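Local structure of cytochrome c' (Thermochromatium tepidum, 3VRC) at residues 4-9 with 64-69; 41-46 with 97-102. The protein binds heme c in a four-helix bundle and probably serves in electron transport in this purple photosynthetic bacterium. All blocks are in the same frame, centred on the assembly; numbering follows the deposited sequence.

Contact 1 (4-9 with 64-69); sequences SPEEQI and KNVGAV
Val69 divides its two methyls between Glu6 and Ile9, about one turn apart on helix 5-31: CG1 lies 3.7 Å from Ile9 CG2, and CG2 packs equally close to Glu6 CG. The Ile9 and Val69 side chains run past each other in opposite directions, whereas Glu6 crosses Val69 at about a right angle. With CG anti to the backbone N (chi1 174°) and its chain extended, Glu6 offers its methylenes to the two valines and lays its carboxylate beside their methyls, OE1 3.8 Å from Val66 CG1. Deeper, Ile9 CD1 meets Val66 CG2 and covers Lys64 O at 3.6 Å, a buried carbonyl oxygen with no hydrogen-bond partner. A type II' turn from Val66 to Val69, closed by backbone bonds in both directions, presents the valines together; Gly67 suits its corner, where phi is 53°. A capping box fixes the helix start: Ser4 OG accepts from Glu7 N, and Ser4 N donates to Glu7 OE1 at 3.0 Å. The contact thus packs the loop between helices 36-50 and 75-78 on the start of helix 5-31, beside the heme c pocket, where Ile9 also touches the heme. An alanine in place of Glu6 would keep CB against Val66 but lack CG and the carboxylate, and would probably uncover Val69 CG2. No hydrogen bond joins the segments: capping box and turn hold each piece in form, while apolar contact joins them.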
loop_
_atom_site.group_PDB
_atom_site.type_symbol
_atom_site.label_atom_id
_atom_site.label_comp_id
_atom_site.label_asym_id
_atom_site.label_seq_id
_atom_site.Cartn_x
_atom_site.Cartn_y
_atom_site.Cartn_z
ATOM N N SER B 4 11.268 -13.296 6.529
ATOM C CA SER B 4 10.865 -14.620 6.947
ATOM C C SER B 4 9.553 -14.970 6.290
ATOM O O SER B 4 8.832 -14.092 5.821
ATOM C CB SER B 4 10.700 -14.681 8.473
ATOM O OG SER B 4 9.560 -13.870 8.816
ATOM N N PRO B 5 9.193 -16.233 6.304
ATOM C CA PRO B 5 7.884 -16.603 5.787
ATOM C C PRO B 5 6.730 -15.864 6.482
ATOM O O PRO B 5 5.805 -15.398 5.808
ATOM C CB PRO B 5 7.883 -18.131 6.012
ATOM C CG PRO B 5 9.314 -18.542 5.820
ATOM C CD PRO B 5 10.031 -17.447 6.574
ATOM N N GLU B 6 6.781 -15.720 7.792
ATOM C CA GLU B 6 5.773 -14.983 8.510
ATOM C C GLU B 6 5.676 -13.530 8.024
ATOM O O GLU B 6 4.587 -13.018 7.794
ATOM C CB GLU B 6 6.083 -14.983 10.008
ATOM C CG GLU B 6 5.128 -14.103 10.820
ATOM C CD GLU B 6 5.428 -14.160 12.295
ATOM O OE1 GLU B 6 5.731 -15.229 12.814
ATOM O OE2 GLU B 6 5.323 -13.154 12.994
ATOM N N GLU B 7 6.827 -12.898 7.848
ATOM C CA GLU B 7 6.836 -11.519 7.375
ATOM C C GLU B 7 6.319 -11.427 5.930
ATOM O O GLU B 7 5.681 -10.427 5.582
ATOM C CB GLU B 7 8.250 -10.942 7.486
ATOM C CG GLU B 7 8.655 -10.751 8.949
ATOM C CD GLU B 7 10.118 -10.443 9.064
ATOM O OE1 GLU B 7 10.986 -11.033 8.411
ATOM O OE2 GLU B 7 10.425 -9.492 9.792
ATOM N N GLN B 8 6.618 -12.397 5.083
ATOM C CA GLN B 8 6.118 -12.358 3.705
ATOM C C GLN B 8 4.593 -12.438 3.713
ATOM O O GLN B 8 3.921 -11.705 2.985
ATOM C CB GLN B 8 6.695 -13.525 2.898
ATOM C CG GLN B 8 8.139 -13.316 2.544
ATOM C CD GLN B 8 8.670 -14.565 1.863
ATOM O OE1 GLN B 8 8.188 -14.940 0.818
ATOM N NE2 GLN B 8 9.590 -15.264 2.536
ATOM N N ILE B 9 4.023 -13.317 4.536
ATOM C CA ILE B 9 2.562 -13.443 4.628
ATOM C C ILE B 9 1.983 -12.123 5.114
ATOM O O ILE B 9 1.021 -11.591 4.541
ATOM C CB ILE B 9 2.160 -14.600 5.548
ATOM C CG1 ILE B 9 2.571 -15.953 4.933
ATOM C CG2 ILE B 9 0.696 -14.576 5.813
ATOM C CD1 ILE B 9 2.507 -17.107 5.946
ATOM N N LYS B 64 1.704 -22.185 4.666
ATOM C CA LYS B 64 1.184 -22.730 5.894
ATOM C C LYS B 64 0.948 -21.558 6.777
ATOM O O LYS B 64 1.569 -20.516 6.608
ATOM C CB LYS B 64 2.235 -23.635 6.562
ATOM C CG LYS B 64 2.985 -24.612 5.657
ATOM C CD LYS B 64 4.026 -25.397 6.453
ATOM C CE LYS B 64 5.169 -24.518 6.954
ATOM N NZ LYS B 64 6.063 -24.072 5.852
ATOM N N ASN B 65 0.036 -21.704 7.716
ATOM C CA ASN B 65 -0.055 -20.725 8.777
ATOM C C ASN B 65 1.241 -20.759 9.566
ATOM O O ASN B 65 1.890 -21.810 9.643
ATOM C CB ASN B 65 -1.240 -21.036 9.674
ATOM C CG ASN B 65 -2.538 -21.071 8.901
ATOM O OD1 ASN B 65 -2.676 -20.415 7.840
ATOM N ND2 ASN B 65 -3.498 -21.773 9.417
ATOM N N VAL B 66 1.630 -19.626 10.139
ATOM C CA VAL B 66 2.842 -19.534 10.975
ATOM C C VAL B 66 2.393 -19.055 12.370
ATOM O O VAL B 66 2.200 -17.842 12.574
ATOM C CB VAL B 66 3.892 -18.583 10.340
ATOM C CG1 VAL B 66 5.179 -18.566 11.159
ATOM C CG2 VAL B 66 4.185 -19.000 8.899
ATOM N N GLY B 67 2.189 -19.992 13.306
ATOM C CA GLY B 67 1.562 -19.667 14.594
ATOM C C GLY B 67 0.224 -18.937 14.454
ATOM O O GLY B 67 -0.687 -19.425 13.767
ATOM N N ALA B 68 0.119 -17.764 15.096
ATOM C CA ALA B 68 -1.082 -16.912 15.038
ATOM C C ALA B 68 -1.274 -16.211 13.673
ATOM O O ALA B 68 -2.348 -15.626 13.402
ATOM C CB ALA B 68 -1.054 -15.877 16.161
ATOM N N VAL B 69 -0.229 -16.237 12.842
ATOM C CA VAL B 69 -0.291 -15.695 11.466
ATOM C C VAL B 69 -0.855 -16.721 10.466
ATOM O O VAL B 69 -0.216 -17.691 10.078
ATOM C CB VAL B 69 1.077 -15.144 10.991
ATOM C CG1 VAL B 69 0.997 -14.639 9.547
ATOM C CG2 VAL B 69 1.577 -14.062 11.965
#

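Contact 2 (41-46 with 97-102); sequences AAANVV and ALAAAA
Ala43 meets Leu98, Ala99 and Ala102 where two antiparallel helices of the cytochrome c' four-helix bundle pass each other, their local axes 8.1 Å apart and their directions 162° from parallel. In helix segment 41-46, Ala42 turns instead to Asn22 and Ile26 of helix 5-31. Ala43 is the centre of the interface: its CB lies 3.7 Å from Ala102 CB, 3.8 Å from the backbone CA of Ala99 and 4.0 Å from Leu98 CG. Alanine fits here because a methyl lets the backbones come so near, with the CA atoms of Ala43 and Ala99 only 4.8 Å apart. In Leu98, the larger partner, chi1 of 175° sets CG anti to the backbone N and against the Ala43 methyl; the side chain also packs on Val110, Ala113 and Val117 of helix 107-128. Asn44 marks the solvent side; its bond to CB leads away from the facing helix, but the amide swings back and brings OD1 to 3.7 Å from Ala99 CB. Val45, one residue on, faces Phe18 and Asn22 of helix 5-31 and Ser52 of the second subunit. At the exposed edge, a water modelled at two overlapping positions, probably a single split site, donates to both Asn44 OD1 and Ala99 O.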
loop_
_atom_site.group_PDB
_atom_site.type_symbol
_atom_site.label_atom_id
_atom_site.label_comp_id
_atom_site.label_asym_id
_atom_site.label_seq_id
_atom_site.Cartn_x
_atom_site.Cartn_y
_atom_site.Cartn_z
ATOM N N ALA B 41 -5.828 9.693 -6.235
ATOM C CA ALA B 41 -4.951 9.216 -5.157
ATOM C C ALA B 41 -5.195 7.709 -4.919
ATOM O O ALA B 41 -4.254 6.940 -4.720
ATOM C CB ALA B 41 -5.214 10.028 -3.896
ATOM N N ALA B 42 -6.453 7.302 -4.880
ATOM C CA ALA B 42 -6.804 5.901 -4.637
ATOM C C ALA B 42 -6.317 5.012 -5.766
ATOM O O ALA B 42 -5.763 3.927 -5.524
ATOM C CB ALA B 42 -8.282 5.781 -4.457
ATOM N N ALA B 43 -6.555 5.428 -7.009
ATOM C CA ALA B 43 -6.107 4.653 -8.166
ATOM C C ALA B 43 -4.592 4.533 -8.189
ATOM O O ALA B 43 -4.051 3.499 -8.567
ATOM C CB ALA B 43 -6.591 5.301 -9.447
ATOM N N ASN B 44 -3.889 5.610 -7.773
ATOM C CA ASN B 44 -2.413 5.538 -7.755
ATOM C C ASN B 44 -1.945 4.473 -6.743
ATOM O O ASN B 44 -0.920 3.829 -7.020
ATOM C CB ASN B 44 -1.833 6.898 -7.405
ATOM C CG ASN B 44 -1.967 7.890 -8.540
ATOM O OD1 ASN B 44 -2.338 7.538 -9.659
ATOM N ND2 ASN B 44 -1.642 9.127 -8.230
ATOM N N VAL B 45 -2.645 4.338 -5.637
ATOM C CA VAL B 45 -2.285 3.277 -4.683
ATOM C C VAL B 45 -2.444 1.908 -5.356
ATOM O O VAL B 45 -1.573 1.024 -5.246
ATOM C CB VAL B 45 -3.118 3.337 -3.415
ATOM C CG1 VAL B 45 -2.864 2.088 -2.578
ATOM C CG2 VAL B 45 -2.795 4.572 -2.602
ATOM N N VAL B 46 -3.588 1.679 -6.003
ATOM C CA VAL B 46 -3.829 0.363 -6.588
ATOM C C VAL B 46 -2.817 0.064 -7.629
ATOM O O VAL B 46 -2.246 -1.047 -7.670
ATOM C CB VAL B 46 -5.305 0.261 -7.080
ATOM C CG1 VAL B 46 -5.533 -1.118 -7.725
ATOM C CG2 VAL B 46 -6.283 0.490 -5.985
ATOM N N ALA B 97 -3.973 1.031 -16.009
ATOM C CA ALA B 97 -5.028 1.679 -16.799
ATOM C C ALA B 97 -6.035 2.435 -15.948
ATOM O O ALA B 97 -6.543 3.481 -16.390
ATOM C CB ALA B 97 -5.691 0.620 -17.693
ATOM N N LEU B 98 -6.312 1.952 -14.755
ATOM C CA LEU B 98 -7.164 2.677 -13.831
ATOM C C LEU B 98 -6.531 3.983 -13.376
ATOM O O LEU B 98 -7.201 5.017 -13.321
ATOM C CB LEU B 98 -7.477 1.746 -12.665
ATOM C CG LEU B 98 -8.267 2.373 -11.505
ATOM C CD1 LEU B 98 -9.592 2.954 -11.980
ATOM C CD2 LEU B 98 -8.422 1.332 -10.391
ATOM N N ALA B 99 -5.239 3.978 -13.039
ATOM C CA ALA B 99 -4.578 5.220 -12.670
ATOM C C ALA B 99 -4.554 6.207 -13.859
ATOM O O ALA B 99 -4.736 7.407 -13.659
ATOM C CB ALA B 99 -3.129 4.922 -12.186
ATOM N N ALA B 100 -4.330 5.703 -15.074
ATOM C CA ALA B 100 -4.377 6.601 -16.229
ATOM C C ALA B 100 -5.792 7.158 -16.440
ATOM O O ALA B 100 -5.937 8.384 -16.680
ATOM C CB ALA B 100 -3.895 5.856 -17.470
ATOM N N ALA B 101 -6.843 6.359 -16.288
ATOM C CA ALA B 101 -8.209 6.844 -16.408
ATOM C C ALA B 101 -8.483 7.876 -15.333
ATOM O O ALA B 101 -9.085 8.936 -15.604
ATOM C CB ALA B 101 -9.199 5.710 -16.334
ATOM N N ALA B 102 -8.047 7.632 -14.104
ATOM C CA ALA B 102 -8.315 8.564 -13.027
ATOM C C ALA B 102 -7.604 9.885 -13.270
ATOM O O ALA B 102 -8.146 10.959 -12.939
ATOM C CB ALA B 102 -7.855 7.981 -11.700
HETATM O O HOH W 1 -4.384 8.877 -11.175
HETATM O O HOH W 2 -3.378 8.912 -11.761
#

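In the fold
Contacts 1 and 2 lie on opposite sides of the chain's centre, their centres about 30 Å apart and their nearest atoms about 16 Å apart, so they do not touch. Heme c sits between them in the fold. Contact 1 borders the heme pocket directly, since the side chain of Ile9 comes to about 4 Å from the heme, next to Arg12 and Gln13 of the binding site. Contact 2 stands further back, with the Leu98 side chain about 7 Å from the heme. Helices 5-31 and 36-50, which supply the first segments of the two contacts, are consecutive; the loop of 64-69 lies between helix 36-50 and helix 75-78, and helix 81-103, which carries 97-102, comes later.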